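Local coordinates for periplasmic oligopeptide-binding protein (Burkholderia pseudomallei, PDB 3ZS6) that binds oligopeptides in the periplasm and probably hands them to an ABC transporter for uptake, as other OppA-type solute-binding proteins do, at residues 9-20 and 26-36. Residues are numbered along the deposited sequence; the frame is centred on the assembly and turned at random.
Sequences RQVPAEVESLDP and WTGNTIGLDLF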
loop_
_atom_site.group_PDB
_atom_site.type_symbol
_atom_site.label_atom_id
_atom_site.label_comp_id
_atom_site.label_asym_id
_atom_site.label_seq_id
_atom_site.Cartn_x
_atom_site.Cartn_y
_atom_site.Cartn_z
ATOM N N ARG A 9 17.559 7.467 2.683
ATOM C CA ARG A 9 16.743 6.280 2.414
ATOM C C ARG A 9 16.442 6.176 0.921
ATOM O O ARG A 9 16.127 7.178 0.280
ATOM C CB ARG A 9 15.410 6.355 3.183
ATOM C CG ARG A 9 15.555 6.629 4.688
ATOM C CD ARG A 9 14.188 6.936 5.336
ATOM N NE ARG A 9 13.256 5.810 5.232
ATOM C CZ ARG A 9 12.332 5.509 6.142
ATOM N NH1 ARG A 9 12.203 6.259 7.235
ATOM N NH2 ARG A 9 11.539 4.449 5.962
ATOM N N GLN A 10 16.520 4.966 0.375
ATOM C CA GLN A 10 16.226 4.754 -1.046
ATOM C C GLN A 10 14.775 4.320 -1.226
ATOM O O GLN A 10 14.298 3.417 -0.529
ATOM C CB GLN A 10 17.167 3.711 -1.662
ATOM C CG GLN A 10 16.840 3.348 -3.135
ATOM C CD GLN A 10 16.388 1.895 -3.330
ATOM O OE1 GLN A 10 16.796 0.992 -2.597
ATOM N NE2 GLN A 10 15.562 1.668 -4.346
ATOM N N VAL A 11 14.069 4.977 -2.144
ATOM C CA VAL A 11 12.710 4.554 -2.507
ATOM C C VAL A 11 12.660 4.053 -3.962
ATOM O O VAL A 11 13.486 4.449 -4.787
ATOM C CB VAL A 11 11.669 5.662 -2.241
ATOM C CG1 VAL A 11 11.482 5.871 -0.723
ATOM C CG2 VAL A 11 12.077 6.962 -2.922
ATOM N N PRO A 12 11.697 3.167 -4.275
ATOM C CA PRO A 12 11.711 2.443 -5.559
ATOM C C PRO A 12 11.310 3.284 -6.776
ATOM O O PRO A 12 11.489 2.833 -7.906
ATOM C CB PRO A 12 10.695 1.313 -5.335
ATOM C CG PRO A 12 9.731 1.889 -4.309
ATOM C CD PRO A 12 10.607 2.715 -3.389
ATOM N N ALA A 13 10.787 4.487 -6.556
ATOM C CA ALA A 13 10.336 5.328 -7.664
ATOM C C ALA A 13 10.057 6.754 -7.186
ATOM O O ALA A 13 10.001 7.005 -5.979
ATOM C CB ALA A 13 9.084 4.733 -8.302
ATOM N N GLU A 14 9.897 7.682 -8.130
ATOM C CA GLU A 14 9.483 9.050 -7.805
ATOM C C GLU A 14 8.091 9.024 -7.187
ATOM O O GLU A 14 7.186 8.358 -7.707
ATOM C CB GLU A 14 9.477 9.922 -9.063
ATOM C CG GLU A 14 8.831 11.310 -8.886
ATOM C CD GLU A 14 9.632 12.233 -7.972
ATOM O OE1 GLU A 14 10.795 11.905 -7.634
ATOM O OE2 GLU A 14 9.089 13.286 -7.582
ATOM N N VAL A 15 7.922 9.741 -6.078
ATOM C CA VAL A 15 6.645 9.777 -5.355
ATOM C C VAL A 15 5.563 10.428 -6.215
ATOM O O VAL A 15 5.845 11.388 -6.937
ATOM C CB VAL A 15 6.785 10.549 -4.012
ATOM C CG1 VAL A 15 6.952 12.068 -4.258
ATOM C CG2 VAL A 15 5.599 10.264 -3.098
ATOM N N GLU A 16 4.331 9.920 -6.135
ATOM C CA GLU A 16 3.252 10.405 -7.000
ATOM C C GLU A 16 2.733 11.777 -6.559
ATOM O O GLU A 16 2.269 12.567 -7.375
ATOM C CB GLU A 16 2.094 9.393 -7.080
ATOM C CG GLU A 16 1.325 9.181 -5.765
ATOM C CD GLU A 16 2.017 8.216 -4.809
ATOM O OE1 GLU A 16 3.134 7.752 -5.128
ATOM O OE2 GLU A 16 1.437 7.911 -3.741
ATOM N N SER A 17 2.816 12.055 -5.264
ATOM C CA SER A 17 2.281 13.298 -4.729
ATOM C C SER A 17 2.714 13.423 -3.281
ATOM O O SER A 17 3.046 12.424 -2.648
ATOM C CB SER A 17 0.750 13.286 -4.819
ATOM O OG SER A 17 0.156 14.417 -4.204
ATOM N N LEU A 18 2.728 14.649 -2.765
ATOM C CA LEU A 18 2.938 14.869 -1.341
ATOM C C LEU A 18 1.704 15.509 -0.715
ATOM O O LEU A 18 1.734 15.937 0.440
ATOM C CB LEU A 18 4.175 15.728 -1.094
ATOM C CG LEU A 18 5.518 15.062 -1.425
ATOM C CD1 LEU A 18 6.672 16.006 -1.125
ATOM C CD2 LEU A 18 5.682 13.760 -0.653
ATOM N N ASP A 19 0.624 15.572 -1.493
ATOM C CA ASP A 19 -0.683 15.996 -0.998
ATOM C C ASP A 19 -1.381 14.769 -0.411
ATOM O O ASP A 19 -1.651 13.801 -1.130
ATOM C CB ASP A 19 -1.508 16.577 -2.163
ATOM C CG ASP A 19 -2.846 17.161 -1.720
ATOM O OD1 ASP A 19 -3.388 16.737 -0.667
ATOM O OD2 ASP A 19 -3.361 18.050 -2.438
ATOM N N PRO A 20 -1.666 14.792 0.901
ATOM C CA PRO A 20 -2.298 13.632 1.544
ATOM C C PRO A 20 -3.499 13.098 0.771
ATOM O O PRO A 20 -3.725 11.890 0.773
ATOM C CB PRO A 20 -2.733 14.185 2.904
ATOM C CG PRO A 20 -1.676 15.204 3.212
ATOM C CD PRO A 20 -1.336 15.844 1.876
ATOM N N TRP A 26 3.237 3.059 -1.273
ATOM C CA TRP A 26 4.171 2.832 -0.182
ATOM C C TRP A 26 5.120 4.032 -0.068
ATOM O O TRP A 26 5.380 4.533 1.028
ATOM C CB TRP A 26 4.987 1.550 -0.418
ATOM C CG TRP A 26 6.006 1.287 0.675
ATOM C CD1 TRP A 26 5.800 0.594 1.834
ATOM C CD2 TRP A 26 7.378 1.726 0.710
ATOM N NE1 TRP A 26 6.954 0.569 2.585
ATOM C CE2 TRP A 26 7.937 1.253 1.920
ATOM C CE3 TRP A 26 8.185 2.468 -0.160
ATOM C CZ2 TRP A 26 9.265 1.505 2.284
ATOM C CZ3 TRP A 26 9.506 2.712 0.201
ATOM C CH2 TRP A 26 10.034 2.225 1.413
ATOM N N THR A 27 5.635 4.490 -1.204
ATOM C CA THR A 27 6.572 5.606 -1.193
ATOM C C THR A 27 5.896 6.892 -0.703
ATOM O O THR A 27 6.457 7.615 0.112
ATOM C CB THR A 27 7.201 5.851 -2.586
ATOM O OG1 THR A 27 8.040 4.740 -2.947
ATOM C CG2 THR A 27 8.037 7.141 -2.565
ATOM N N GLY A 28 4.690 7.165 -1.196
ATOM C CA GLY A 28 3.955 8.351 -0.788
ATOM C C GLY A 28 3.651 8.376 0.703
ATOM O O GLY A 28 3.752 9.416 1.358
ATOM N N ASN A 29 3.269 7.228 1.249
ATOM C CA ASN A 29 3.001 7.136 2.683
ATOM C C ASN A 29 4.262 7.273 3.540
ATOM O O ASN A 29 4.241 7.954 4.557
ATOM C CB ASN A 29 2.267 5.837 3.027
ATOM C CG ASN A 29 0.789 5.922 2.737
ATOM O OD1 ASN A 29 -0.016 6.251 3.619
ATOM N ND2 ASN A 29 0.412 5.609 1.497
ATOM N N THR A 30 5.351 6.629 3.127
ATOM C CA THR A 30 6.604 6.701 3.891
ATOM C C THR A 30 7.130 8.135 3.942
ATOM O O THR A 30 7.419 8.666 5.018
ATOM C CB THR A 30 7.697 5.793 3.302
ATOM O OG1 THR A 30 7.241 4.430 3.284
ATOM C CG2 THR A 30 8.969 5.896 4.139
ATOM N N ILE A 31 7.253 8.765 2.778
ATOM C CA ILE A 31 7.650 10.172 2.728
ATOM C C ILE A 31 6.632 11.106 3.410
ATOM O O ILE A 31 7.005 11.927 4.239
ATOM C CB ILE A 31 7.906 10.632 1.290
ATOM C CG1 ILE A 31 9.090 9.858 0.706
ATOM C CG2 ILE A 31 8.196 12.138 1.245
ATOM C CD1 ILE A 31 9.361 10.154 -0.761
ATOM N N GLY A 32 5.352 10.969 3.072
ATOM C CA GLY A 32 4.324 11.849 3.609
ATOM C C GLY A 32 4.158 11.809 5.124
ATOM O O GLY A 32 3.786 12.820 5.751
ATOM N N LEU A 33 4.424 10.651 5.725
ATOM C CA LEU A 33 4.245 10.504 7.171
ATOM C C LEU A 33 5.430 11.050 7.973
ATOM O O LEU A 33 5.333 11.246 9.182
ATOM C CB LEU A 33 3.936 9.055 7.550
ATOM C CG LEU A 33 2.552 8.544 7.129
ATOM C CD1 LEU A 33 2.448 7.041 7.339
ATOM C CD2 LEU A 33 1.412 9.269 7.876
ATOM N N ASP A 34 6.550 11.296 7.299
ATOM C CA ASP A 34 7.623 12.090 7.893
ATOM C C ASP A 34 7.220 13.581 7.898
ATOM O O ASP A 34 7.621 14.330 8.785
ATOM C CB ASP A 34 8.934 11.922 7.109
ATOM C CG ASP A 34 9.667 10.622 7.428
ATOM O OD1 ASP A 34 9.257 9.865 8.344
ATOM O OD2 ASP A 34 10.687 10.370 6.757
ATOM N N LEU A 35 6.424 14.003 6.910
ATOM C CA LEU A 35 6.026 15.419 6.776
ATOM C C LEU A 35 4.721 15.797 7.496
ATOM O O LEU A 35 4.542 16.954 7.899
ATOM C CB LEU A 35 5.909 15.809 5.299
ATOM C CG LEU A 35 7.194 15.757 4.465
ATOM C CD1 LEU A 35 6.872 15.895 2.982
ATOM C CD2 LEU A 35 8.193 16.843 4.916
ATOM N N PHE A 36 3.819 14.826 7.645
ATOM C CA PHE A 36 2.506 15.057 8.252
ATOM C C PHE A 36 2.238 14.045 9.359
ATOM O O PHE A 36 2.711 12.911 9.306
ATOM C CB PHE A 36 1.379 14.932 7.218
ATOM C CG PHE A 36 1.426 15.959 6.118
ATOM C CD1 PHE A 36 2.196 15.746 4.981
ATOM C CD2 PHE A 36 0.676 17.125 6.211
ATOM C CE1 PHE A 36 2.225 16.681 3.949
ATOM C CE2 PHE A 36 0.701 18.072 5.192
ATOM C CZ PHE A 36 1.476 17.851 4.058
#
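Pro20 points CG at one face of the Phe36 ring, the two side chains crossing at about a right angle, a CH-pi contact in which CG stands 4.0 Å from the centroid, almost exactly on the ring normal. This pair closes one end of a strand-loop-helix unit of the family 5 solute-binding fold: edge strand 6-11 runs into a loop that wraps helix 26-35, the helix running back at 149° to the strand. A flat aromatic ring just past the helix suits a rigid proline, which has several C-H bonds to offer its face. Leu18 comes next, forking over the helix, with CD2 3.5 Å from Ile31 CG2 and CD1 reaching Leu35 CD1. The backbones come nearest at Val15 and Gly28, their CA atoms 5.5 Å apart. Val15 chi1 of 71° leaves CG2 opposite its backbone N, 3.4 Å from Gly28 CA, which carries no side chain and lies bare. Glu16 reaches forward along the chain, OE2 to Glu24 N and OE1 to Ser25 OG, tying the loop to the residues before the helix. Thr27 fits its methyl between Val11 and Val15, while OG1 faces Pro12 CD at 3.3 Å. The Trp26 indole, which also packs on the bound peptide, meets Val11 CG1 through CZ3. Within the strand, Arg9 NH1 shares Ser499 OG with Asp34 OD2, which also bonds Tyr213 OH; OD2 lies well out of the guanidinium plane, so any direct attraction is probably one of charge. One guanidinium face receives the Thr30 methyl, CG2 lying 3.5 Å from Arg9 NH2, while Thr30 OG1 donates to Trp26 O at 2.9 Å.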